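Catalase-3 (Neurospora crassa, PDB 4AJ9) breaks hydrogen peroxide down to oxygen and water with a heme cofactor, and so probably protects aerobic cells from peroxide damage. Local coordinates at residues C[445-448]-C[449-453]; C[186-189]-C[190-194]. All blocks are in the same frame, centred on the assembly; numbering follows the deposited sequence.

Interaction 1: C[445-448]-C[449-453]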
ATOM      1  N   PRO C 445     -39.577  16.650   7.825  1.00  6.48           N
ATOM      2  CA  PRO C 445     -40.080  15.274   7.810  1.00 11.35           C
ATOM      3  C   PRO C 445     -41.603  15.267   7.783  1.00  9.88           C
ATOM      4  O   PRO C 445     -42.200  14.497   7.029  1.00  5.41           O
ATOM      5  CB  PRO C 445     -39.555  14.700   9.122  1.00  4.66           C
ATOM      6  CG  PRO C 445     -38.266  15.430   9.343  1.00  8.23           C
ATOM      7  CD  PRO C 445     -38.526  16.844   8.844  1.00  7.21           C
ATOM      8  N   ARG C 446     -42.226  16.124   8.588  1.00  7.62           N
ATOM      9  CA  ARG C 446     -43.681  16.265   8.535  1.00 12.21           C
ATOM     10  C   ARG C 446     -44.168  16.698   7.147  1.00 10.82           C
ATOM     11  O   ARG C 446     -45.091  16.104   6.596  1.00 10.52           O
ATOM     12  CB  ARG C 446     -44.180  17.226   9.613  1.00 13.13           C
ATOM     13  CG  ARG C 446     -45.694  17.408   9.608  1.00 11.15           C
ATOM     14  CD  ARG C 446     -46.419  16.084   9.780  1.00  9.08           C
ATOM     15  NE  ARG C 446     -47.866  16.292   9.820  1.00 10.77           N
ATOM     16  CZ  ARG C 446     -48.560  16.490  10.936  1.00  9.11           C
ATOM     17  NH1 ARG C 446     -47.947  16.477  12.115  1.00 10.44           N
ATOM     18  NH2 ARG C 446     -49.876  16.681  10.871  1.00 17.56           N
ATOM     19  N   LEU C 447     -43.532  17.719   6.577  1.00 12.15           N
ATOM     20  CA  LEU C 447     -43.860  18.162   5.226  1.00 10.42           C
ATOM     21  C   LEU C 447     -43.839  17.005   4.225  1.00  8.57           C
ATOM     22  O   LEU C 447     -44.720  16.886   3.369  1.00 11.25           O
ATOM     23  CB  LEU C 447     -42.885  19.263   4.779  1.00  9.83           C
ATOM     24  CG  LEU C 447     -43.023  19.810   3.356  1.00 11.27           C
ATOM     25  CD1 LEU C 447     -44.354  20.538   3.165  1.00 10.69           C
ATOM     26  CD2 LEU C 447     -41.857  20.740   3.006  1.00 12.44           C
ATOM     27  N   PHE C 448     -42.816  16.161   4.325  1.00  8.11           N
ATOM     28  CA  PHE C 448     -42.657  15.059   3.388  1.00 11.38           C
ATOM     29  C   PHE C 448     -43.765  14.023   3.569  1.00  6.12           C
ATOM     30  O   PHE C 448     -44.421  13.620   2.607  1.00  9.05           O
ATOM     31  CB  PHE C 448     -41.275  14.421   3.554  1.00  5.94           C
ATOM     32  CG  PHE C 448     -41.105  13.143   2.800  1.00  7.69           C
ATOM     33  CD1 PHE C 448     -40.905  13.155   1.425  1.00  8.91           C
ATOM     34  CD2 PHE C 448     -41.117  11.924   3.471  1.00 11.73           C
ATOM     35  CE1 PHE C 448     -40.739  11.974   0.724  1.00  7.53           C
ATOM     36  CE2 PHE C 448     -40.950  10.739   2.782  1.00  6.99           C
ATOM     37  CZ  PHE C 448     -40.766  10.757   1.409  1.00  7.81           C
ATOM     38  N   PHE C 449     -43.990  13.614   4.810  1.00  8.75           N
ATOM     39  CA  PHE C 449     -45.044  12.654   5.101  1.00  9.05           C
ATOM     40  C   PHE C 449     -46.423  13.167   4.637  1.00 11.67           C
ATOM     41  O   PHE C 449     -47.200  12.420   4.028  1.00 12.41           O
ATOM     42  CB  PHE C 449     -45.053  12.309   6.590  1.00 11.50           C
ATOM     43  CG  PHE C 449     -46.047  11.243   6.948  1.00 10.95           C
ATOM     44  CD1 PHE C 449     -45.727   9.908   6.813  1.00 13.98           C
ATOM     45  CD2 PHE C 449     -47.311  11.582   7.408  1.00 13.12           C
ATOM     46  CE1 PHE C 449     -46.652   8.917   7.135  1.00 14.15           C
ATOM     47  CE2 PHE C 449     -48.238  10.600   7.732  1.00  9.90           C
ATOM     48  CZ  PHE C 449     -47.907   9.269   7.595  1.00 14.03           C
ATOM     49  N   ASN C 450     -46.728  14.433   4.926  1.00  8.57           N
ATOM     50  CA  ASN C 450     -47.982  15.031   4.462  1.00 11.44           C
ATOM     51  C   ASN C 450     -48.167  14.943   2.961  1.00 10.54           C
ATOM     52  O   ASN C 450     -49.289  14.990   2.469  1.00 12.70           O
ATOM     53  CB  ASN C 450     -48.065  16.519   4.826  1.00  8.65           C
ATOM     54  CG  ASN C 450     -48.249  16.751   6.292  1.00 12.38           C
ATOM     55  OD1 ASN C 450     -48.584  15.834   7.037  1.00 13.79           O
ATOM     56  ND2 ASN C 450     -48.015  17.989   6.731  1.00 13.43           N
ATOM     57  N   SER C 451     -47.060  14.864   2.226  1.00  9.01           N
ATOM     58  CA  SER C 451     -47.097  15.042   0.778  1.00  7.51           C
ATOM     59  C   SER C 451     -47.168  13.712   0.037  1.00 11.55           C
ATOM     60  O   SER C 451     -47.053  13.671  -1.181  1.00 12.82           O
ATOM     61  CB  SER C 451     -45.880  15.848   0.312  1.00 11.64           C
ATOM     62  OG  SER C 451     -45.841  17.119   0.949  1.00  5.48           O
ATOM     63  N   LEU C 452     -47.353  12.623   0.778  1.00 12.10           N
ATOM     64  CA  LEU C 452     -47.477  11.301   0.174  1.00 10.05           C
ATOM     65  C   LEU C 452     -48.942  10.873   0.137  1.00 13.14           C
ATOM     66  O   LEU C 452     -49.752  11.347   0.944  1.00 11.95           O
ATOM     67  CB  LEU C 452     -46.668  10.274   0.973  1.00 11.88           C
ATOM     68  CG  LEU C 452     -45.176  10.532   1.179  1.00 16.08           C
ATOM     69  CD1 LEU C 452     -44.599   9.534   2.174  1.00  9.78           C
ATOM     70  CD2 LEU C 452     -44.416  10.474  -0.139  1.00  8.33           C
ATOM     71  N   THR C 453     -49.280   9.975  -0.788  1.00 12.74           N
ATOM     72  CA  THR C 453     -50.623   9.403  -0.835  1.00 14.39           C
ATOM     73  C   THR C 453     -50.886   8.559   0.414  1.00 14.11           C
ATOM     74  O   THR C 453     -49.951   8.187   1.133  1.00 12.21           O
ATOM     75  CB  THR C 453     -50.849   8.530  -2.094  1.00 18.73           C
ATOM     76  OG1 THR C 453     -50.178   7.275  -1.939  1.00 17.36           O
ATOM     77  CG2 THR C 453     -50.340   9.227  -3.340  1.00 14.32           C
TER
HETATM   78  O   HOH W   1     -51.403  17.035   8.348  1.00 18.22           O
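Arg446 and Asn450, one helical turn apart, are joined through their side chains. From CB the arginine chain leaves with CG anti to the backbone N (chi1 -180°), Arg446 CG passing 3.7 Å from Asn450 ND2, and the bend at chi2 swings Arg446 CD to 3.5 Å from Asn450 OD1. Arg446 NE then donates to Asn450 OD1 at 2.9 Å. Asn450 OD1 lies almost in the guanidinium plane, whereas the amide itself stands nearly perpendicular to it, at 85°. At the tip, NH2 donates to a water that returns a weak bond to OD1, and NH1 reaches the carbonyl of Ile487. Asn450 ND2 turns to the carbonyls of His512 and Asn514. All this happens on the last turn of helix 443-450, in the catalase-related immune-responsive region, where the backbone bond from Asn450 N to Arg446 O gives way to a tighter turn: Ser451 N bonds to Phe448 O, three residues back. Ser451 OG donates to Leu447 O at 2.7 Å and also meets the backbone N of Thr516. Beyond it, Leu452 CG lies over one face of the Phe448 ring, with Leu452 CD1 3.9 Å from Phe448 CE2 and Leu452 CD2 4.0 Å from Phe448 CZ.

Interaction 2: C[186-189]-C[190-194]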
ATOM      1  N   ALA C 186     -31.392  13.390  11.642  1.00  7.07           N
ATOM      2  CA  ALA C 186     -31.434  12.210  10.772  1.00  5.49           C
ATOM      3  C   ALA C 186     -32.855  11.819  10.384  1.00  7.79           C
ATOM      4  O   ALA C 186     -33.058  11.030   9.463  1.00  6.91           O
ATOM      5  CB  ALA C 186     -30.725  11.018  11.453  1.00  4.92           C
ATOM      6  N   LEU C 187     -33.848  12.381  11.066  1.00  8.58           N
ATOM      7  CA  LEU C 187     -35.218  11.905  10.868  1.00  7.44           C
ATOM      8  C   LEU C 187     -35.744  12.171   9.462  1.00  6.33           C
ATOM      9  O   LEU C 187     -36.600  11.431   8.950  1.00  6.68           O
ATOM     10  CB  LEU C 187     -36.161  12.495  11.918  1.00  7.95           C
ATOM     11  CG  LEU C 187     -35.867  11.999  13.334  1.00  9.60           C
ATOM     12  CD1 LEU C 187     -36.583  12.865  14.355  1.00 10.78           C
ATOM     13  CD2 LEU C 187     -36.241  10.519  13.498  1.00  5.91           C
ATOM     14  N   HIS C 188     -35.237  13.212   8.819  1.00  5.94           N
ATOM     15  CA  HIS C 188     -35.788  13.569   7.515  1.00  6.27           C
ATOM     16  C   HIS C 188     -35.369  12.538   6.484  1.00 11.58           C
ATOM     17  O   HIS C 188     -36.214  11.913   5.834  1.00  8.10           O
ATOM     18  CB  HIS C 188     -35.405  14.997   7.093  1.00  5.65           C
ATOM     19  CG  HIS C 188     -36.202  15.517   5.930  1.00  6.59           C
ATOM     20  ND1 HIS C 188     -35.966  16.749   5.352  1.00  7.99           N
ATOM     21  CD2 HIS C 188     -37.227  14.967   5.233  1.00  6.61           C
ATOM     22  CE1 HIS C 188     -36.808  16.931   4.349  1.00  6.17           C
ATOM     23  NE2 HIS C 188     -37.581  15.863   4.252  1.00  8.26           N
ATOM     24  N   THR C 189     -34.065  12.335   6.340  1.00  7.96           N
ATOM     25  CA  THR C 189     -33.585  11.337   5.402  1.00  6.77           C
ATOM     26  C   THR C 189     -34.154   9.968   5.757  1.00  5.41           C
ATOM     27  O   THR C 189     -34.466   9.174   4.875  1.00  5.04           O
ATOM     28  CB  THR C 189     -32.038  11.298   5.346  1.00  9.26           C
ATOM     29  OG1 THR C 189     -31.550  12.585   4.963  1.00  6.39           O
ATOM     30  CG2 THR C 189     -31.553  10.270   4.317  1.00  4.60           C
ATOM     31  N   LEU C 190     -34.324   9.699   7.050  1.00  6.26           N
ATOM     32  CA  LEU C 190     -34.898   8.430   7.470  1.00  5.53           C
ATOM     33  C   LEU C 190     -36.282   8.203   6.832  1.00  7.04           C
ATOM     34  O   LEU C 190     -36.543   7.146   6.259  1.00  7.34           O
ATOM     35  CB  LEU C 190     -34.968   8.348   8.999  1.00  5.65           C
ATOM     36  CG  LEU C 190     -35.553   7.067   9.603  1.00  4.97           C
ATOM     37  CD1 LEU C 190     -34.736   5.814   9.225  1.00  3.65           C
ATOM     38  CD2 LEU C 190     -35.662   7.219  11.111  1.00  4.54           C
ATOM     39  N   PHE C 191     -37.160   9.198   6.919  1.00  9.93           N
ATOM     40  CA  PHE C 191     -38.501   9.093   6.331  1.00  7.19           C
ATOM     41  C   PHE C 191     -38.444   8.803   4.828  1.00 10.48           C
ATOM     42  O   PHE C 191     -39.215   7.995   4.306  1.00  5.93           O
ATOM     43  CB  PHE C 191     -39.321  10.365   6.616  1.00  6.75           C
ATOM     44  CG  PHE C 191     -40.137  10.290   7.880  1.00  7.29           C
ATOM     45  CD1 PHE C 191     -39.538   9.989   9.093  1.00  6.22           C
ATOM     46  CD2 PHE C 191     -41.508  10.486   7.847  1.00 10.97           C
ATOM     47  CE1 PHE C 191     -40.291   9.899  10.247  1.00 12.96           C
ATOM     48  CE2 PHE C 191     -42.266  10.396   9.000  1.00  9.10           C
ATOM     49  CZ  PHE C 191     -41.657  10.099  10.200  1.00  9.82           C
ATOM     50  N   TRP C 192     -37.530   9.466   4.127  1.00  7.31           N
ATOM     51  CA  TRP C 192     -37.353   9.208   2.704  1.00  4.66           C
ATOM     52  C   TRP C 192     -36.885   7.767   2.469  1.00  5.07           C
ATOM     53  O   TRP C 192     -37.335   7.099   1.531  1.00  7.53           O
ATOM     54  CB  TRP C 192     -36.327  10.168   2.097  1.00  4.83           C
ATOM     55  CG  TRP C 192     -36.837  11.577   1.798  1.00  6.54           C
ATOM     56  CD1 TRP C 192     -36.900  12.627   2.673  1.00  6.18           C
ATOM     57  CD2 TRP C 192     -37.315  12.081   0.534  1.00  5.81           C
ATOM     58  NE1 TRP C 192     -37.392  13.746   2.035  1.00  4.70           N
ATOM     59  CE2 TRP C 192     -37.651  13.440   0.726  1.00  7.81           C
ATOM     60  CE3 TRP C 192     -37.477  11.522  -0.738  1.00  6.75           C
ATOM     61  CZ2 TRP C 192     -38.151  14.244  -0.300  1.00  9.25           C
ATOM     62  CZ3 TRP C 192     -37.987  12.319  -1.757  1.00  4.77           C
ATOM     63  CH2 TRP C 192     -38.309  13.670  -1.532  1.00  7.83           C
ATOM     64  N   ALA C 193     -35.965   7.296   3.309  1.00  6.26           N
ATOM     65  CA  ALA C 193     -35.434   5.939   3.149  1.00  4.53           C
ATOM     66  C   ALA C 193     -36.504   4.893   3.482  1.00  7.87           C
ATOM     67  O   ALA C 193     -36.468   3.768   2.978  1.00  6.94           O
ATOM     68  CB  ALA C 193     -34.186   5.740   4.025  1.00  4.83           C
ATOM     69  N   MET C 194     -37.454   5.274   4.337  1.00  4.74           N
ATOM     70  CA  MET C 194     -38.585   4.405   4.678  1.00  7.93           C
ATOM     71  C   MET C 194     -39.705   4.474   3.640  1.00 10.34           C
ATOM     72  O   MET C 194     -40.682   3.738   3.739  1.00 11.88           O
ATOM     73  CB  MET C 194     -39.146   4.755   6.061  1.00  5.24           C
ATOM     74  CG  MET C 194     -38.169   4.556   7.212  1.00  7.38           C
ATOM     75  SD  MET C 194     -37.697   2.819   7.406  1.00  8.13           S
ATOM     76  CE  MET C 194     -35.921   2.911   7.133  1.00  9.43           C
TER
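Four successive i to i+4 backbone bonds, from Leu190 N to Ala186 O through Ala193 N to Thr189 O, build the short alpha-helix 187-193 of the heme-binding catalase region, and Met194 N continues the pattern to Leu190 O at 2.8 Å. On one flank His188 and Trp192 lie side by side and point the same way, their rings oblique at 49° with 4.8 Å between the imidazole and pyrrole centroids. His188 NE2 lies at the edge of the indole, near its plane, 3.1 Å from Trp192 NE1, while His188 ND1 is bonded to the carbonyl of Thr294, which helps fix the rotation of the ring. Elsewhere on the helix, Leu187 and Leu190 meet obliquely through their CD2 methyls, 4.1 Å apart; Leu187 continues onto helix 474-487, and Leu190 onto Trp177 and Phe180 of helix 174-182. Thr189 turns OG1 beside its own backbone N (chi1 -59°), where it is bonded to the carbonyl of Val142. Its side chain is about 7 Å from that of Asn138, predicted to be catalytic, and about 8 Å from the heme. Phe191 CD1 comes obliquely to within 3.3 Å of Leu187 O, and His188 O lies in the indole plane at its edge, 3.3 Å from Trp192 CD1.

Interaction 2 comes first along the chain, on helix 187-193 of the catalase region; interaction 1 follows some 250 residues later, on helix 443-450 of the catalase-related region. Their centres are about 11 Å apart, and the two helices pack directly together. Phe448 stacks on Trp192, with Phe448 CD1 3.3 Å from Trp192 CE2, and also touches His188 and Phe191, while Pro445 CG sits 3.6 Å from His188 CA. Helix 474-487 joins both, through Ile487 and its neighbours. Residues distant in sequence thus meet in one buried, largely aromatic contact between helices of the two regions.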